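Local coordinates for protein serine-pyruvate aminotransferase (AgxT) (Sulfolobus solfataricus, PDB 3ZRP) that probably transfers the amino group of serine to pyruvate, and of alanine to glyoxylate, with the help of pyridoxal 5'-phosphate, at residues G62-L73 and V180-Q188; E127-T138 and Y156-S167. All blocks are in the same frame, centred on the assembly; numbering follows the deposited sequence.

Interaction 1: G62-L73 and V180-Q188. With PLP (pyridoxal-5'-phosphate), chain C.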
loop_
_atom_site.group_PDB
_atom_site.type_symbol
_atom_site.label_atom_id
_atom_site.label_comp_id
_atom_site.label_asym_id
_atom_site.label_seq_id
_atom_site.Cartn_x
_atom_site.Cartn_y
_atom_site.Cartn_z
ATOM N N GLY A 62 -3.543 -2.130 3.908
ATOM C CA GLY A 62 -4.214 -3.351 4.342
ATOM C C GLY A 62 -5.182 -3.048 5.459
ATOM O O GLY A 62 -5.599 -1.905 5.639
ATOM N N GLY A 63 -5.531 -4.077 6.216
ATOM C CA GLY A 63 -6.431 -3.897 7.353
ATOM C C GLY A 63 -5.953 -2.812 8.313
ATOM O O GLY A 63 -6.745 -2.044 8.814
ATOM N N THR A 64 -4.636 -2.748 8.596
ATOM C CA THR A 64 -4.146 -1.703 9.533
ATOM C C THR A 64 -4.314 -0.232 9.023
ATOM O O THR A 64 -4.638 0.673 9.808
ATOM C CB THR A 64 -2.627 -1.973 9.921
ATOM O OG1 THR A 64 -2.519 -3.337 10.333
ATOM C CG2 THR A 64 -2.195 -1.046 11.017
ATOM N N SER A 65 -4.113 -0.002 7.721
ATOM C CA SER A 65 -4.226 1.339 7.185
ATOM C C SER A 65 -5.727 1.674 7.149
ATOM O O SER A 65 -6.074 2.787 7.522
ATOM C CB SER A 65 -3.621 1.516 5.802
ATOM O OG SER A 65 -4.177 0.679 4.812
ATOM N N ALA A 66 -6.547 0.674 6.871
ATOM C CA ALA A 66 -8.016 0.900 6.914
ATOM C C ALA A 66 -8.426 1.288 8.339
ATOM O O ALA A 66 -9.130 2.273 8.546
ATOM C CB ALA A 66 -8.788 -0.312 6.437
ATOM N N MET A 67 -7.974 0.535 9.327
ATOM C CA MET A 67 -8.299 0.866 10.730
ATOM C C MET A 67 -7.874 2.298 11.083
ATOM O O MET A 67 -8.673 3.077 11.612
ATOM C CB MET A 67 -7.644 -0.135 11.697
ATOM C CG MET A 67 -8.206 -1.574 11.648
ATOM S SD MET A 67 -7.079 -2.750 12.459
ATOM C CE MET A 67 -7.465 -2.489 14.219
ATOM N N GLU A 68 -6.621 2.660 10.784
ATOM C CA GLU A 68 -6.126 3.993 11.108
ATOM C C GLU A 68 -6.882 5.119 10.372
ATOM O O GLU A 68 -7.099 6.213 10.934
ATOM C CB GLU A 68 -4.606 4.066 10.860
ATOM C CG GLU A 68 -3.983 5.420 11.234
ATOM C CD GLU A 68 -2.437 5.336 11.404
ATOM O OE1 GLU A 68 -1.825 4.279 11.107
ATOM O OE2 GLU A 68 -1.867 6.353 11.805
ATOM N N SER A 69 -7.301 4.844 9.136
ATOM C CA SER A 69 -8.092 5.795 8.357
ATOM C C SER A 69 -9.413 6.221 9.054
ATOM O O SER A 69 -9.995 7.234 8.693
ATOM C CB SER A 69 -8.336 5.294 6.936
ATOM O OG SER A 69 -9.454 4.403 6.849
ATOM N N VAL A 70 -9.872 5.444 10.037
ATOM C CA VAL A 70 -11.059 5.804 10.852
ATOM C C VAL A 70 -10.825 7.106 11.640
ATOM O O VAL A 70 -11.766 7.832 11.957
ATOM C CB VAL A 70 -11.514 4.619 11.746
ATOM C CG1 VAL A 70 -12.597 5.053 12.738
ATOM C CG2 VAL A 70 -11.983 3.421 10.878
ATOM N N THR A 71 -9.560 7.465 11.880
ATOM C CA THR A 71 -9.235 8.804 12.444
ATOM C C THR A 71 -9.801 9.988 11.616
ATOM O O THR A 71 -9.901 11.121 12.138
ATOM C CB THR A 71 -7.722 8.979 12.684
ATOM O OG1 THR A 71 -7.014 8.821 11.442
ATOM C CG2 THR A 71 -7.259 7.956 13.721
ATOM N N SER A 72 -10.169 9.710 10.352
ATOM C CA SER A 72 -10.806 10.663 9.437
ATOM C C SER A 72 -12.162 11.127 9.979
ATOM O O SER A 72 -12.711 12.157 9.524
ATOM C CB SER A 72 -11.032 10.020 8.056
ATOM O OG SER A 72 -9.798 9.640 7.413
ATOM N N LEU A 73 -12.712 10.355 10.917
ATOM C CA LEU A 73 -14.044 10.638 11.488
ATOM C C LEU A 73 -13.981 11.243 12.894
ATOM O O LEU A 73 -15.021 11.404 13.569
ATOM C CB LEU A 73 -14.889 9.350 11.492
ATOM C CG LEU A 73 -15.125 8.715 10.109
ATOM C CD1 LEU A 73 -15.900 7.417 10.262
ATOM C CD2 LEU A 73 -15.846 9.658 9.120
ATOM N N VAL A 180 -24.028 -0.224 10.811
ATOM C CA VAL A 180 -22.593 -0.010 11.107
ATOM C C VAL A 180 -22.173 1.232 10.344
ATOM O O VAL A 180 -22.636 1.468 9.217
ATOM C CB VAL A 180 -21.731 -1.226 10.682
ATOM C CG1 VAL A 180 -20.183 -0.964 10.921
ATOM C CG2 VAL A 180 -22.177 -2.466 11.430
ATOM N N ASP A 181 -21.304 2.038 10.947
ATOM C CA ASP A 181 -20.838 3.255 10.284
ATOM C C ASP A 181 -19.591 3.088 9.440
ATOM O O ASP A 181 -19.450 3.762 8.408
ATOM C CB ASP A 181 -20.696 4.372 11.301
ATOM C CG ASP A 181 -22.027 4.706 11.931
ATOM O OD1 ASP A 181 -22.915 5.168 11.174
ATOM O OD2 ASP A 181 -22.189 4.435 13.138
ATOM N N VAL A 182 -18.680 2.222 9.905
ATOM C CA VAL A 182 -17.521 1.769 9.118
ATOM C C VAL A 182 -17.362 0.270 9.291
ATOM O O VAL A 182 -17.181 -0.220 10.393
ATOM C CB VAL A 182 -16.169 2.414 9.576
ATOM C CG1 VAL A 182 -15.020 1.924 8.661
ATOM C CG2 VAL A 182 -16.232 3.964 9.575
ATOM N N TYR A 183 -17.417 -0.469 8.193
ATOM C CA TYR A 183 -17.126 -1.899 8.221
ATOM C C TYR A 183 -15.888 -2.014 7.339
ATOM O O TYR A 183 -15.878 -1.473 6.236
ATOM C CB TYR A 183 -18.320 -2.724 7.660
ATOM C CG TYR A 183 -18.588 -3.973 8.464
ATOM C CD1 TYR A 183 -17.622 -4.984 8.551
ATOM C CD2 TYR A 183 -19.793 -4.135 9.174
ATOM C CE1 TYR A 183 -17.838 -6.132 9.310
ATOM C CE2 TYR A 183 -20.036 -5.292 9.928
ATOM C CZ TYR A 183 -19.038 -6.283 10.006
ATOM O OH TYR A 183 -19.216 -7.422 10.754
ATOM N N LEU A 184 -14.819 -2.630 7.827
ATOM C CA LEU A 184 -13.599 -2.614 7.046
ATOM C C LEU A 184 -13.008 -4.023 6.935
ATOM O O LEU A 184 -13.309 -4.916 7.758
ATOM C CB LEU A 184 -12.581 -1.600 7.619
ATOM C CG LEU A 184 -12.064 -1.884 9.035
ATOM C CD1 LEU A 184 -10.883 -2.876 9.010
ATOM C CD2 LEU A 184 -11.661 -0.591 9.772
ATOM N N THR A 185 -12.216 -4.222 5.887
ATOM C CA THR A 185 -11.534 -5.482 5.674
ATOM C C THR A 185 -10.210 -5.248 4.902
ATOM O O THR A 185 -9.756 -4.089 4.749
ATOM C CB THR A 185 -12.487 -6.557 5.029
ATOM O OG1 THR A 185 -11.856 -7.831 5.076
ATOM C CG2 THR A 185 -12.851 -6.238 3.575
ATOM N N ALA A 186 -9.577 -6.330 4.473
ATOM C CA ALA A 186 -8.344 -6.256 3.674
ATOM C C ALA A 186 -8.505 -7.132 2.445
ATOM O O ALA A 186 -9.415 -7.956 2.398
ATOM C CB ALA A 186 -7.133 -6.730 4.511
ATOM N N SER A 187 -7.616 -6.982 1.460
ATOM C CA SER A 187 -7.743 -7.764 0.238
ATOM C C SER A 187 -7.350 -9.247 0.364
ATOM O O SER A 187 -7.856 -10.103 -0.365
ATOM C CB SER A 187 -7.025 -7.075 -0.928
ATOM O OG SER A 187 -5.678 -6.760 -0.630
ATOM N N GLN A 188 -6.456 -9.547 1.297
ATOM C CA GLN A 188 -5.750 -10.830 1.289
ATOM C C GLN A 188 -6.290 -11.904 2.218
ATOM O O GLN A 188 -5.664 -12.976 2.335
ATOM C CB GLN A 188 -4.239 -10.622 1.585
ATOM C CG GLN A 188 -3.836 -10.371 3.077
ATOM C CD GLN A 188 -4.185 -8.957 3.619
ATOM O OE1 GLN A 188 -4.689 -8.086 2.892
ATOM N NE2 GLN A 188 -3.973 -8.761 4.920
HETATM N N1 PLP C . -7.412 -7.101 12.007
HETATM C C2 PLP C . -7.483 -8.475 11.972
HETATM C C2A PLP C . -8.641 -9.159 12.649
HETATM C C3 PLP C . -6.497 -9.229 11.296
HETATM O O3 PLP C . -6.597 -10.452 11.238
HETATM C C4 PLP C . -5.435 -8.586 10.650
HETATM C C4A PLP C . -4.404 -9.432 9.893
HETATM C C5 PLP C . -5.385 -7.178 10.731
HETATM C C6 PLP C . -6.390 -6.436 11.387
HETATM C C5A PLP C . -4.293 -6.368 10.098
HETATM O O4P PLP C . -4.307 -6.390 8.668
HETATM P P PLP C . -3.037 -6.047 7.783
HETATM O O1P PLP C . -3.578 -6.221 6.399
HETATM O O2P PLP C . -2.057 -7.095 8.193
HETATM O O3P PLP C . -2.692 -4.657 8.186
#
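L184 packs against M67 and A66 of helix 63-69 and supplies much of the apolar contact. Its chi1 of 63° sets CG between the backbone N and the carbonyl carbon, which places CD1 4.0 Å from M67 CG with A66 CB close by, and CD2 against the M67 backbone, 3.8 Å from its CA; the M67 and L184 side chains cross at about a right angle. Further along, V70 and V182 slide past each other through CG2 and CG1, and L73 CD1 comes tip to tip with V182 CG2 at 3.5 Å. At the other end the partner is backbone: the methyl of A186 sits 3.5 Å from G63 N.

The polar work is done on the cofactor phosphate. G63 N (2.9 Å) and Q188 NE2 (3.0 Å) both give hydrogen bonds to PLP O1P, one from each segment, and T64 grips PLP O3P twice, through its N at 2.8 Å and through OG1. The bend of Q188 at chi2 (-74°) turns its amide back to the phosphate. G62 is the N-cap residue, and its N donates to S65 OG.

The amides of G63 and T64 at the start of the helix thus face the phosphate, where the helix dipole would add to the attraction. Strand 182-186 runs nearly antiparallel to the helix, at 157°. Y240 and T243 of the second subunit also bind PLP. A glycine-rich turn at a helix N-terminus forms part of the phosphate-binding cup of fold-type I PLP enzymes, to which class-V aminotransferases belong.

Interaction 2: E127-T138 and Y156-S167. With PLP (pyridoxal-5'-phosphate), chain C.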
loop_
_atom_site.group_PDB
_atom_site.type_symbol
_atom_site.label_atom_id
_atom_site.label_comp_id
_atom_site.label_asym_id
_atom_site.label_seq_id
_atom_site.Cartn_x
_atom_site.Cartn_y
_atom_site.Cartn_z
ATOM N N GLU A 127 -20.487 8.570 27.941
ATOM C CA GLU A 127 -20.794 9.051 26.610
ATOM C C GLU A 127 -19.595 8.796 25.698
ATOM O O GLU A 127 -18.474 9.254 25.977
ATOM C CB GLU A 127 -21.063 10.551 26.675
ATOM C CG GLU A 127 -22.013 11.032 25.616
ATOM C CD GLU A 127 -23.423 10.605 25.918
ATOM O OE1 GLU A 127 -23.895 10.848 27.064
ATOM O OE2 GLU A 127 -24.049 10.022 25.004
ATOM N N TYR A 128 -19.816 8.042 24.633
ATOM C CA TYR A 128 -18.744 7.700 23.688
ATOM C C TYR A 128 -19.095 8.155 22.278
ATOM O O TYR A 128 -20.236 7.970 21.808
ATOM C CB TYR A 128 -18.493 6.182 23.703
ATOM C CG TYR A 128 -17.786 5.718 24.932
ATOM C CD1 TYR A 128 -16.398 5.885 25.061
ATOM C CD2 TYR A 128 -18.501 5.142 26.006
ATOM C CE1 TYR A 128 -15.746 5.467 26.213
ATOM C CE2 TYR A 128 -17.857 4.728 27.161
ATOM C CZ TYR A 128 -16.486 4.886 27.252
ATOM O OH TYR A 128 -15.838 4.485 28.379
ATOM N N LYS A 129 -18.123 8.749 21.597
ATOM C CA LYS A 129 -18.298 9.138 20.195
ATOM C C LYS A 129 -18.242 7.903 19.279
ATOM O O LYS A 129 -19.062 7.743 18.370
ATOM C CB LYS A 129 -17.198 10.156 19.832
ATOM C CG LYS A 129 -16.809 10.344 18.350
ATOM C CD LYS A 129 -17.783 11.200 17.592
ATOM C CE LYS A 129 -17.220 11.612 16.228
ATOM N NZ LYS A 129 -16.515 12.949 16.274
ATOM N N LEU A 130 -17.292 7.023 19.557
ATOM C CA LEU A 130 -17.009 5.893 18.680
ATOM C C LEU A 130 -16.765 4.602 19.451
ATOM O O LEU A 130 -16.015 4.583 20.440
ATOM C CB LEU A 130 -15.798 6.210 17.783
ATOM C CG LEU A 130 -15.470 5.186 16.702
ATOM C CD1 LEU A 130 -15.144 5.906 15.399
ATOM C CD2 LEU A 130 -14.294 4.274 17.145
ATOM N N VAL A 131 -17.394 3.523 18.973
ATOM C CA VAL A 131 -17.157 2.190 19.494
ATOM C C VAL A 131 -16.517 1.323 18.396
ATOM O O VAL A 131 -17.023 1.254 17.282
ATOM C CB VAL A 131 -18.476 1.521 20.009
ATOM C CG1 VAL A 131 -18.167 0.121 20.552
ATOM C CG2 VAL A 131 -19.118 2.410 21.087
ATOM N N ALA A 132 -15.405 0.677 18.740
ATOM C CA ALA A 132 -14.681 -0.205 17.831
ATOM C C ALA A 132 -14.848 -1.658 18.242
ATOM O O ALA A 132 -14.537 -2.040 19.396
ATOM C CB ALA A 132 -13.155 0.162 17.789
ATOM N N LEU A 133 -15.292 -2.474 17.283
ATOM C CA LEU A 133 -15.475 -3.915 17.484
ATOM C C LEU A 133 -14.532 -4.696 16.549
ATOM O O LEU A 133 -14.117 -4.169 15.511
ATOM C CB LEU A 133 -16.920 -4.291 17.176
ATOM C CG LEU A 133 -18.085 -3.550 17.845
ATOM C CD1 LEU A 133 -19.386 -4.215 17.392
ATOM C CD2 LEU A 133 -17.972 -3.615 19.359
ATOM N N THR A 134 -14.206 -5.941 16.914
ATOM C CA THR A 134 -13.527 -6.876 16.004
ATOM C C THR A 134 -14.472 -8.014 15.693
ATOM O O THR A 134 -14.863 -8.760 16.626
ATOM C CB THR A 134 -12.270 -7.471 16.666
ATOM O OG1 THR A 134 -11.505 -6.415 17.251
ATOM C CG2 THR A 134 -11.402 -8.256 15.646
ATOM N N HIS A 135 -14.806 -8.208 14.409
ATOM C CA HIS A 135 -15.750 -9.292 14.062
ATOM C C HIS A 135 -15.155 -10.677 14.373
ATOM O O HIS A 135 -15.742 -11.477 15.117
ATOM C CB HIS A 135 -16.239 -9.181 12.631
ATOM C CG HIS A 135 -17.480 -9.968 12.357
ATOM N ND1 HIS A 135 -18.162 -9.880 11.162
ATOM C CD2 HIS A 135 -18.205 -10.805 13.150
ATOM C CE1 HIS A 135 -19.239 -10.649 11.219
ATOM N NE2 HIS A 135 -19.284 -11.224 12.413
ATOM N N VAL A 136 -13.963 -10.953 13.835
ATOM C CA VAL A 136 -13.243 -12.169 14.205
ATOM C C VAL A 136 -11.856 -11.766 14.671
ATOM O O VAL A 136 -11.132 -11.132 13.921
ATOM C CB VAL A 136 -13.146 -13.137 13.003
ATOM C CG1 VAL A 136 -12.152 -14.280 13.293
ATOM C CG2 VAL A 136 -14.534 -13.679 12.621
ATOM N N GLU A 137 -11.532 -12.098 15.921
ATOM C CA GLU A 137 -10.211 -11.913 16.490
ATOM C C GLU A 137 -9.284 -13.050 16.065
ATOM O O GLU A 137 -9.324 -14.165 16.596
ATOM C CB GLU A 137 -10.296 -11.810 18.025
ATOM C CG GLU A 137 -8.969 -11.723 18.746
ATOM C CD GLU A 137 -8.078 -10.612 18.215
ATOM O OE1 GLU A 137 -8.495 -9.425 18.257
ATOM O OE2 GLU A 137 -6.949 -10.932 17.775
ATOM N N THR A 138 -8.422 -12.738 15.104
ATOM C CA THR A 138 -7.557 -13.701 14.437
ATOM C C THR A 138 -6.604 -14.394 15.397
ATOM O O THR A 138 -6.252 -15.543 15.171
ATOM C CB THR A 138 -6.746 -12.970 13.335
ATOM O OG1 THR A 138 -7.654 -12.218 12.541
ATOM C CG2 THR A 138 -5.965 -13.971 12.424
ATOM N N TYR A 156 -26.946 4.599 21.912
ATOM C CA TYR A 156 -26.114 5.298 22.901
ATOM C C TYR A 156 -24.844 5.951 22.377
ATOM O O TYR A 156 -24.174 6.688 23.122
ATOM C CB TYR A 156 -25.779 4.358 24.069
ATOM C CG TYR A 156 -27.034 3.857 24.744
ATOM C CD1 TYR A 156 -27.819 4.716 25.532
ATOM C CD2 TYR A 156 -27.469 2.549 24.552
ATOM C CE1 TYR A 156 -29.004 4.271 26.130
ATOM C CE2 TYR A 156 -28.656 2.090 25.140
ATOM C CZ TYR A 156 -29.422 2.959 25.924
ATOM O OH TYR A 156 -30.569 2.489 26.517
ATOM N N VAL A 157 -24.489 5.657 21.123
ATOM C CA VAL A 157 -23.174 6.068 20.574
ATOM C C VAL A 157 -23.297 6.675 19.199
ATOM O O VAL A 157 -24.221 6.349 18.443
ATOM C CB VAL A 157 -22.123 4.891 20.584
ATOM C CG1 VAL A 157 -21.983 4.345 21.965
ATOM C CG2 VAL A 157 -22.512 3.790 19.626
ATOM N N GLU A 158 -22.404 7.607 18.874
ATOM C CA GLU A 158 -22.509 8.295 17.590
ATOM C C GLU A 158 -22.066 7.394 16.431
ATOM O O GLU A 158 -22.714 7.355 15.390
ATOM C CB GLU A 158 -21.696 9.589 17.599
ATOM C CG GLU A 158 -22.122 10.607 18.662
ATOM C CD GLU A 158 -21.243 11.836 18.649
ATOM O OE1 GLU A 158 -21.018 12.400 17.554
ATOM O OE2 GLU A 158 -20.740 12.221 19.719
ATOM N N LEU A 159 -20.966 6.665 16.629
ATOM C CA LEU A 159 -20.344 5.910 15.527
ATOM C C LEU A 159 -19.947 4.502 15.953
ATOM O O LEU A 159 -19.430 4.310 17.043
ATOM C CB LEU A 159 -19.100 6.652 15.000
ATOM C CG LEU A 159 -19.278 8.005 14.316
ATOM C CD1 LEU A 159 -17.897 8.673 14.034
ATOM C CD2 LEU A 159 -20.078 7.855 13.017
ATOM N N ILE A 160 -20.184 3.523 15.077
ATOM C CA ILE A 160 -19.727 2.144 15.330
ATOM C C ILE A 160 -18.890 1.650 14.143
ATOM O O ILE A 160 -19.323 1.737 12.994
ATOM C CB ILE A 160 -20.934 1.195 15.595
ATOM C CG1 ILE A 160 -21.737 1.675 16.828
ATOM C CG2 ILE A 160 -20.483 -0.241 15.892
ATOM C CD1 ILE A 160 -23.089 0.972 16.937
ATOM N N VAL A 161 -17.683 1.182 14.455
ATOM C CA VAL A 161 -16.771 0.645 13.459
ATOM C C VAL A 161 -16.490 -0.823 13.770
ATOM O O VAL A 161 -16.355 -1.217 14.948
ATOM C CB VAL A 161 -15.456 1.493 13.320
ATOM C CG1 VAL A 161 -15.784 2.988 13.167
ATOM C CG2 VAL A 161 -14.492 1.267 14.489
ATOM N N VAL A 162 -16.417 -1.635 12.720
ATOM C CA VAL A 162 -16.146 -3.074 12.896
ATOM C C VAL A 162 -14.972 -3.469 12.029
ATOM O O VAL A 162 -14.983 -3.229 10.827
ATOM C CB VAL A 162 -17.354 -3.953 12.498
ATOM C CG1 VAL A 162 -17.054 -5.438 12.730
ATOM C CG2 VAL A 162 -18.657 -3.511 13.261
ATOM N N ASP A 163 -13.938 -4.025 12.660
ATOM C CA ASP A 163 -12.836 -4.631 11.947
ATOM C C ASP A 163 -13.273 -6.031 11.498
ATOM O O ASP A 163 -13.340 -6.958 12.319
ATOM C CB ASP A 163 -11.625 -4.688 12.888
ATOM C CG ASP A 163 -10.499 -5.618 12.396
ATOM O OD1 ASP A 163 -10.500 -6.141 11.268
ATOM O OD2 ASP A 163 -9.589 -5.853 13.202
ATOM N N GLY A 164 -13.614 -6.149 10.205
ATOM C CA GLY A 164 -13.921 -7.425 9.555
ATOM C C GLY A 164 -12.823 -7.970 8.654
ATOM O O GLY A 164 -13.099 -8.680 7.694
ATOM N N VAL A 165 -11.562 -7.684 8.993
ATOM C CA VAL A 165 -10.444 -8.187 8.213
ATOM C C VAL A 165 -10.480 -9.736 8.056
ATOM O O VAL A 165 -10.238 -10.244 6.951
ATOM C CB VAL A 165 -9.090 -7.715 8.798
ATOM C CG1 VAL A 165 -7.905 -8.350 8.060
ATOM C CG2 VAL A 165 -8.957 -6.183 8.688
ATOM N N SER A 166 -10.799 -10.467 9.138
ATOM C CA SER A 166 -10.926 -11.926 9.079
ATOM C C SER A 166 -12.379 -12.435 9.096
ATOM O O SER A 166 -12.649 -13.603 9.434
ATOM C CB SER A 166 -10.143 -12.566 10.215
ATOM O OG SER A 166 -8.770 -12.396 9.981
ATOM N N SER A 167 -13.317 -11.580 8.721
ATOM C CA SER A 167 -14.709 -12.037 8.633
ATOM C C SER A 167 -15.420 -11.809 7.273
ATOM O O SER A 167 -16.205 -12.675 6.814
ATOM C CB SER A 167 -15.546 -11.426 9.768
ATOM O OG SER A 167 -15.777 -10.060 9.478
HETATM N N1 PLP C . -7.412 -7.101 12.007
HETATM C C2 PLP C . -7.483 -8.475 11.972
HETATM C C2A PLP C . -8.641 -9.159 12.649
HETATM C C3 PLP C . -6.497 -9.229 11.296
HETATM O O3 PLP C . -6.597 -10.452 11.238
HETATM C C4 PLP C . -5.435 -8.586 10.650
HETATM C C4A PLP C . -4.404 -9.432 9.893
HETATM C C5 PLP C . -5.385 -7.178 10.731
HETATM C C6 PLP C . -6.390 -6.436 11.387
HETATM C C5A PLP C . -4.293 -6.368 10.098
HETATM O O4P PLP C . -4.307 -6.390 8.668
HETATM P P PLP C . -3.037 -6.047 7.783
HETATM O O1P PLP C . -3.578 -6.221 6.399
HETATM O O2P PLP C . -2.057 -7.095 8.193
HETATM O O3P PLP C . -2.692 -4.657 8.186
HETATM O O HOH W 1 -25.632 8.111 25.063
HETATM O O HOH W 2 -22.416 6.277 24.788
HETATM O O HOH W 3 -19.204 14.261 16.707
HETATM O O HOH W 4 -9.743 -5.177 15.686
HETATM O O HOH W 5 -12.148 -9.540 11.854
#
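T138 holds OG1 anti to its carbonyl carbon (chi1 -50°), where it meets the hydroxyl of S166; in one conformer of S166 the two share a hydrogen bond of 2.8 Å between T138 OG1 and S166 OG. T138 OG1 is also hydrogen-bonded to the phenolic O3 of PLP, although the 2.4 Å between T138 OG1 and PLP O3 is unusually short and its value doubtful. On D163, CG lies anti to the backbone N (chi1 165°), which brings OD2 to 2.8 Å from PLP N1, a placement that would favour a protonated pyridine. D163 OD1 accepts from V165 N, closing an Asx turn that steadies the carboxylate, and a water joins OD2 to T134 OG1. V165 lies against the pyridine ring, its CG1 3.6 Å from PLP C4.

Behind this site the two strands run parallel, with a ladder of backbone hydrogen bonds from L159 N to K129 O up to H135 N to D163 O. Side chains alternate between the sheet's faces. On one, V131 CG2 touches V157 CG1 at 3.6 Å. On the other, in one conformer each of L130 and V161, L130 CD1 packs on V161 CG1 at about a right angle, and A132 CB meets V161 CG2. Beyond strands 130-134 and 159-163, V136 CB packs against S166 O, and a water bridges D163 O with the amides of V136 and S166. At the opposite end a water links K129 NZ and, in one conformer of E158, its OE1, while K129 NZ forms a salt bridge with D78.

Strand 79-83 pairs with the outer side of strand 128-134, and strand 182-186 with that of strand 157-163. W92 of helix 87-96 touches A132 and V161 on one face, and V123 of helix 116-125 packs on V131 and V157 on the other.

Overall arrangement
From the N terminus, two helices and strand 55-60 lead to helix 63-69, and strands 79-83 and 102-106 lead on to strand 128-134. After helix 146-153 the chain returns as strand 157-163, closing the small loop of interaction 2. Strand 182-186 follows and completes the much longer loop of interaction 1, inside which interaction 2 is nested. Strands 157-163 and 182-186 are neighbours in the large mixed sheet, where L184 O and V182 O probably accept hydrogen bonds from G164 N and V162 N. Interaction 1 fastens a helix to one face of the sheet, while interaction 2 lies within it. They meet at PLP: interaction 1 mainly at the phosphate, interaction 2 around the pyridine ring.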